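Side-chain contacts in SusD homolog (Bacteroides thetaiotaomicron, PDB 3SGH), which probably binds glycans at the cell surface as a SusD-like outer-membrane lipoprotein: residues L350-F355 and D361-D366; N26-P31 and S182-F187. One frame throughout, in Å; residues are numbered along the deposited sequence. Where two conformers were deposited one is given.

Contact 1 of 2, residues L350-F355 and D361-D366; sequences LSFEEF and DDYLAD
Phe352 and Tyr363 carry this contact between them, ring against ring. The leading atom is Phe352 CZ, which comes down over one face of the tyrosine ring, offset toward its rim, with Tyr363 CG 3.6 Å away. Beside it, Phe352 CE1 lies 3.9 Å from Tyr363 CD2, and Tyr363 CB is also 3.9 Å from Phe352 CZ. The ring planes are inclined at 55° and the centroids are 5.2 Å apart, so the two rings meet at a slant. On helix 360-364, Tyr363 CG stands anti to the backbone N (chi1 -171°), a setting that carries the ring toward helix 340-354. Next to Tyr363, Leu364 is buried against Val348 and Arg349, which extends the packed side.

Each residue type suits its place. Phenylalanine is wholly apolar and brings only carbon to a buried spot. Tyrosine offers a similar face but also carries a hydroxyl, and here Tyr363 OH is hydrogen-bonded to Gln413 NE2, with a weak second bond to Asp264 OD2, so its buried polar end is satisfied while the ring packs.

The solvent side is looser. Asp361 and Asp362 are exposed on the helix that supplies Tyr363, and the CB of Asp361 points away from segment 350-355. Asp361 OD1 forms a salt bridge with Arg349 NH1, back to helix 340-354, so charge ties the two helices at the surface where aromatic carbon joins them inside.

A short helix thus follows helix 340-354 after a brief connection and packs back against it, joined by an aromatic pair, Phe352 and Tyr363: local helix-to-helix packing within the largely helical SusD-like fold, known for its alpha-alpha superhelix.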
loop_
_atom_site.group_PDB
_atom_site.type_symbol
_atom_site.label_atom_id
_atom_site.label_comp_id
_atom_site.label_asym_id
_atom_site.label_seq_id
_atom_site.Cartn_x
_atom_site.Cartn_y
_atom_site.Cartn_z
ATOM N N LEU A 350 2.832 -13.585 -12.977
ATOM C CA LEU A 350 3.828 -13.297 -11.939
ATOM C C LEU A 350 3.264 -13.480 -10.539
ATOM O O LEU A 350 3.949 -13.912 -9.629
ATOM C CB LEU A 350 4.361 -11.855 -12.057
ATOM C CG LEU A 350 5.403 -11.667 -13.152
ATOM C CD1 LEU A 350 5.689 -10.192 -13.166
ATOM C CD2 LEU A 350 6.651 -12.502 -12.851
ATOM N N SER A 351 2.010 -13.095 -10.362
ATOM C CA SER A 351 1.349 -13.176 -9.061
ATOM C C SER A 351 1.172 -14.623 -8.660
ATOM O O SER A 351 1.440 -15.006 -7.514
ATOM C CB SER A 351 -0.026 -12.516 -9.188
ATOM O OG SER A 351 -0.753 -12.656 -7.993
ATOM N N PHE A 352 0.690 -15.443 -9.588
ATOM C CA PHE A 352 0.593 -16.865 -9.346
ATOM C C PHE A 352 1.965 -17.439 -9.024
ATOM O O PHE A 352 2.118 -18.135 -8.032
ATOM C CB PHE A 352 0.032 -17.621 -10.542
ATOM C CG PHE A 352 -1.479 -17.636 -10.627
ATOM C CD1 PHE A 352 -2.229 -16.468 -10.658
ATOM C CD2 PHE A 352 -2.161 -18.827 -10.702
ATOM C CE1 PHE A 352 -3.634 -16.524 -10.770
ATOM C CE2 PHE A 352 -3.542 -18.845 -10.849
ATOM C CZ PHE A 352 -4.263 -17.711 -10.862
ATOM N N GLU A 353 2.953 -17.112 -9.862
ATOM C CA GLU A 353 4.294 -17.597 -9.664
ATOM C C GLU A 353 4.869 -17.198 -8.300
ATOM O O GLU A 353 5.487 -18.012 -7.619
ATOM C CB GLU A 353 5.232 -17.127 -10.794
ATOM C CG GLU A 353 6.581 -17.824 -10.703
ATOM C CD GLU A 353 7.544 -17.398 -11.798
ATOM O OE1 GLU A 353 7.187 -16.468 -12.569
ATOM O OE2 GLU A 353 8.656 -17.987 -11.850
ATOM N N GLU A 354 4.704 -15.935 -7.933
ATOM C CA GLU A 354 5.198 -15.418 -6.668
ATOM C C GLU A 354 4.745 -16.273 -5.484
ATOM O O GLU A 354 5.515 -16.473 -4.525
ATOM C CB GLU A 354 4.661 -14.004 -6.464
ATOM C CG GLU A 354 5.221 -13.248 -5.288
ATOM C CD GLU A 354 6.635 -12.744 -5.551
ATOM O OE1 GLU A 354 6.899 -12.237 -6.675
ATOM O OE2 GLU A 354 7.463 -12.819 -4.618
ATOM N N PHE A 355 3.490 -16.714 -5.532
ATOM C CA PHE A 355 2.890 -17.492 -4.449
ATOM C C PHE A 355 2.906 -19.000 -4.693
ATOM O O PHE A 355 2.340 -19.734 -3.898
ATOM C CB PHE A 355 1.468 -17.012 -4.204
ATOM C CG PHE A 355 1.411 -15.766 -3.360
ATOM C CD1 PHE A 355 1.582 -14.503 -3.926
ATOM C CD2 PHE A 355 1.236 -15.857 -1.988
ATOM C CE1 PHE A 355 1.556 -13.366 -3.139
ATOM C CE2 PHE A 355 1.217 -14.704 -1.188
ATOM C CZ PHE A 355 1.387 -13.459 -1.763
ATOM N N ASP A 361 -3.172 -20.212 -16.696
ATOM C CA ASP A 361 -3.667 -20.316 -18.078
ATOM C C ASP A 361 -5.169 -20.395 -18.084
ATOM O O ASP A 361 -5.850 -19.625 -18.752
ATOM C CB ASP A 361 -3.143 -21.594 -18.771
ATOM C CG ASP A 361 -1.796 -21.397 -19.453
ATOM O OD1 ASP A 361 -1.166 -20.331 -19.317
ATOM O OD2 ASP A 361 -1.360 -22.358 -20.127
ATOM N N ASP A 362 -5.696 -21.326 -17.305
ATOM C CA ASP A 362 -7.118 -21.547 -17.299
ATOM C C ASP A 362 -7.831 -20.409 -16.563
ATOM O O ASP A 362 -8.909 -19.993 -16.965
ATOM C CB ASP A 362 -7.460 -22.929 -16.709
ATOM C CG ASP A 362 -7.096 -24.103 -17.653
ATOM O OD1 ASP A 362 -6.594 -23.913 -18.806
ATOM O OD2 ASP A 362 -7.316 -25.249 -17.201
ATOM N N TYR A 363 -7.194 -19.854 -15.527
ATOM C CA TYR A 363 -7.716 -18.645 -14.886
ATOM C C TYR A 363 -7.876 -17.495 -15.877
ATOM O O TYR A 363 -8.896 -16.798 -15.889
ATOM C CB TYR A 363 -6.756 -18.211 -13.753
ATOM C CG TYR A 363 -7.250 -17.107 -12.859
ATOM C CD1 TYR A 363 -8.168 -17.366 -11.843
ATOM C CD2 TYR A 363 -6.799 -15.801 -13.000
ATOM C CE1 TYR A 363 -8.623 -16.341 -11.027
ATOM C CE2 TYR A 363 -7.224 -14.800 -12.174
ATOM C CZ TYR A 363 -8.133 -15.053 -11.203
ATOM O OH TYR A 363 -8.525 -13.996 -10.397
ATOM N N LEU A 364 -6.861 -17.269 -16.704
ATOM C CA LEU A 364 -6.859 -16.154 -17.619
ATOM C C LEU A 364 -7.837 -16.355 -18.774
ATOM O O LEU A 364 -8.077 -15.407 -19.552
ATOM C CB LEU A 364 -5.444 -15.922 -18.180
ATOM C CG LEU A 364 -4.487 -15.177 -17.229
ATOM C CD1 LEU A 364 -3.032 -15.202 -17.740
ATOM C CD2 LEU A 364 -4.942 -13.748 -17.079
ATOM N N ALA A 365 -8.314 -17.582 -18.932
ATOM C CA ALA A 365 -9.309 -17.935 -19.949
ATOM C C ALA A 365 -10.739 -17.817 -19.407
ATOM O O ALA A 365 -11.711 -18.090 -20.152
ATOM C CB ALA A 365 -9.076 -19.368 -20.453
ATOM N N ASP A 366 -10.890 -17.422 -18.148
ATOM C CA ASP A 366 -12.209 -17.351 -17.521
ATOM C C ASP A 366 -12.953 -16.083 -17.926
ATOM O O ASP A 366 -12.647 -14.991 -17.456
ATOM C CB ASP A 366 -12.092 -17.445 -15.997
ATOM C CG ASP A 366 -13.437 -17.523 -15.306
ATOM O OD1 ASP A 366 -14.442 -16.990 -15.822
ATOM O OD2 ASP A 366 -13.492 -18.086 -14.182
#

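Contact 2 of 2, residues N26-P31 and S182-F187; sequences NVYACP and SKWLKF
Tyr28 OH sits at the polar end of the contact, hydrogen-bonded to Thr108 OG1 of helix 100-120 while lying 3.7 Å from Trp184 CZ3. Around it Tyr28, Trp184 and Phe187 form a buried aromatic cluster, joining the short helix 26-29 to helix 181-198 in the helical core of this SusD-like fold. A tyrosine suits the spot because its ring fills apolar ground and its hydroxyl still finds a partner at the far end.

The two helix 181-198 residues are three apart, hence about one turn, and meet different parts of the tyrosine. Trp184 brings the far rim of its six-membered ring: CH2 approaches Tyr28 CE2 at 3.9 Å, with the planes at 42°. Its indole NE1, the one polar atom, is hydrogen-bonded to Asp174 OD2, so a large flat side chain can be buried here without stranding its N-H. Phe187, purely hydrocarbon, comes in by its outermost atom, CZ, 3.6 Å from Tyr28 CE1. Its chi1 of -180° swings CG anti to the backbone N and extends the ring toward segment 26-31; the Tyr28 and Phe187 planes stand at 90°.

Further aromatics, Phe176 edge-to-face and Tyr111 more obliquely, meet the Tyr28 ring as well. A serine in place of Tyr28 would probably open a gap beside Trp184 and Phe187 and leave the Thr108 hydroxyl without its mate. Within helix 181-198 the cluster closes on itself, since Trp184 CZ3 stands 4.0 Å above one face of the Phe187 ring, near its rim.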
loop_
_atom_site.group_PDB
_atom_site.type_symbol
_atom_site.label_atom_id
_atom_site.label_comp_id
_atom_site.label_asym_id
_atom_site.label_seq_id
_atom_site.Cartn_x
_atom_site.Cartn_y
_atom_site.Cartn_z
ATOM N N ASN A 26 12.861 -0.180 8.361
ATOM C CA ASN A 26 11.545 -0.613 8.860
ATOM C C ASN A 26 10.355 0.022 8.113
ATOM O O ASN A 26 9.261 -0.518 8.156
ATOM C CB ASN A 26 11.437 -0.325 10.336
ATOM C CG ASN A 26 12.248 -1.323 11.154
ATOM O OD1 ASN A 26 11.821 -2.471 11.307
ATOM N ND2 ASN A 26 13.446 -0.928 11.577
ATOM N N VAL A 27 10.553 1.130 7.391
ATOM C CA VAL A 27 9.445 1.661 6.598
ATOM C C VAL A 27 8.985 0.771 5.450
ATOM O O VAL A 27 7.873 0.937 4.979
ATOM C CB VAL A 27 9.681 3.068 6.047
ATOM C CG1 VAL A 27 9.974 4.070 7.215
ATOM C CG2 VAL A 27 10.774 3.086 4.951
ATOM N N TYR A 28 9.822 -0.143 4.973
ATOM C CA TYR A 28 9.465 -0.910 3.787
ATOM C C TYR A 28 8.330 -1.889 4.037
ATOM O O TYR A 28 7.427 -2.006 3.228
ATOM C CB TYR A 28 10.676 -1.653 3.266
ATOM C CG TYR A 28 11.704 -0.762 2.601
ATOM C CD1 TYR A 28 11.372 -0.011 1.486
ATOM C CD2 TYR A 28 13.027 -0.730 3.011
ATOM C CE1 TYR A 28 12.289 0.808 0.824
ATOM C CE2 TYR A 28 13.949 0.098 2.352
ATOM C CZ TYR A 28 13.572 0.862 1.253
ATOM O OH TYR A 28 14.453 1.686 0.568
ATOM N N ALA A 29 8.365 -2.550 5.180
ATOM C CA ALA A 29 7.379 -3.577 5.490
ATOM C C ALA A 29 6.741 -3.449 6.866
ATOM O O ALA A 29 5.728 -4.109 7.102
ATOM C CB ALA A 29 8.002 -4.956 5.359
ATOM N N CYS A 30 7.339 -2.654 7.769
ATOM C CA CYS A 30 6.857 -2.536 9.175
ATOM C C CYS A 30 6.668 -3.887 9.879
ATOM O O CYS A 30 5.545 -4.225 10.278
ATOM C CB CYS A 30 5.559 -1.745 9.221
ATOM S SG CYS A 30 5.860 0.031 8.853
ATOM N N PRO A 31 7.753 -4.658 10.053
ATOM C CA PRO A 31 7.649 -5.957 10.741
ATOM C C PRO A 31 7.381 -5.946 12.260
ATOM O O PRO A 31 6.798 -6.914 12.785
ATOM C CB PRO A 31 8.987 -6.610 10.450
ATOM C CG PRO A 31 9.933 -5.461 10.270
ATOM C CD PRO A 31 9.129 -4.397 9.570
ATOM N N SER A 182 21.779 -3.912 -8.497
ATOM C CA SER A 182 20.910 -4.098 -9.660
ATOM C C SER A 182 19.477 -4.386 -9.225
ATOM O O SER A 182 18.552 -3.964 -9.883
ATOM C CB SER A 182 21.418 -5.212 -10.571
ATOM O OG SER A 182 22.640 -4.810 -11.152
ATOM N N LYS A 183 19.303 -5.099 -8.115
ATOM C CA LYS A 183 17.945 -5.372 -7.576
ATOM C C LYS A 183 17.366 -4.085 -6.995
ATOM O O LYS A 183 16.200 -3.740 -7.247
ATOM C CB LYS A 183 17.955 -6.429 -6.497
ATOM C CG LYS A 183 18.308 -7.819 -6.927
ATOM C CD LYS A 183 17.192 -8.519 -7.680
ATOM C CE LYS A 183 17.552 -10.009 -8.072
ATOM N NZ LYS A 183 17.630 -10.956 -6.913
ATOM N N TRP A 184 18.192 -3.347 -6.264
ATOM C CA TRP A 184 17.721 -2.061 -5.771
ATOM C C TRP A 184 17.368 -1.081 -6.899
ATOM O O TRP A 184 16.459 -0.252 -6.764
ATOM C CB TRP A 184 18.697 -1.411 -4.816
ATOM C CG TRP A 184 18.687 -1.989 -3.449
ATOM C CD1 TRP A 184 19.658 -2.740 -2.884
ATOM C CD2 TRP A 184 17.644 -1.872 -2.472
ATOM N NE1 TRP A 184 19.310 -3.087 -1.596
ATOM C CE2 TRP A 184 18.067 -2.579 -1.324
ATOM C CE3 TRP A 184 16.401 -1.226 -2.454
ATOM C CZ2 TRP A 184 17.296 -2.659 -0.176
ATOM C CZ3 TRP A 184 15.625 -1.328 -1.310
ATOM C CH2 TRP A 184 16.084 -2.037 -0.190
ATOM N N LEU A 185 18.065 -1.171 -8.020
ATOM C CA LEU A 185 17.793 -0.237 -9.130
ATOM C C LEU A 185 16.421 -0.516 -9.716
ATOM O O LEU A 185 15.683 0.407 -10.014
ATOM C CB LEU A 185 18.890 -0.351 -10.199
ATOM C CG LEU A 185 18.832 0.683 -11.338
ATOM C CD1 LEU A 185 19.078 2.083 -10.841
ATOM C CD2 LEU A 185 19.872 0.289 -12.460
ATOM N N LYS A 186 16.088 -1.788 -9.908
ATOM C CA LYS A 186 14.768 -2.183 -10.372
ATOM C C LYS A 186 13.708 -1.769 -9.371
ATOM O O LYS A 186 12.657 -1.257 -9.759
ATOM C CB LYS A 186 14.705 -3.703 -10.666
ATOM C CG LYS A 186 15.458 -4.091 -11.925
ATOM C CD LYS A 186 15.395 -5.604 -12.200
ATOM C CE LYS A 186 16.313 -6.332 -11.213
ATOM N NZ LYS A 186 16.911 -7.636 -11.664
ATOM N N PHE A 187 14.006 -1.974 -8.080
ATOM C CA PHE A 187 13.092 -1.541 -6.988
ATOM C C PHE A 187 12.839 -0.037 -7.097
ATOM O O PHE A 187 11.667 0.439 -7.088
ATOM C CB PHE A 187 13.681 -1.895 -5.622
ATOM C CG PHE A 187 12.817 -1.500 -4.459
ATOM C CD1 PHE A 187 12.899 -0.210 -3.936
ATOM C CD2 PHE A 187 12.020 -2.443 -3.817
ATOM C CE1 PHE A 187 12.103 0.186 -2.823
ATOM C CE2 PHE A 187 11.222 -2.077 -2.717
ATOM C CZ PHE A 187 11.271 -0.743 -2.210
#

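Overall arrangement
Both contacts bury aromatic rings, yet they share no helix, and their centres lie about 25 Å apart. Contact 1 is local, joining helices 340-354 and 360-364 across five residues of chain, and its centre sits about 22 Å from the centre of the chain. Contact 2 is long-range: 150 residues separate its segments, and its centre lies deeper, about 13 Å from the chain centre, between helices 26-29 and 181-198. The chemistry follows the place. Contact 1 is a buried ring pair toward the periphery, flanked by exposed acids, one of which bridges to Arg349 just before its first segment, whereas contact 2 gathers three rings, with further aromatics around them. In each, a tyrosine hydroxyl is bonded outside the two segments.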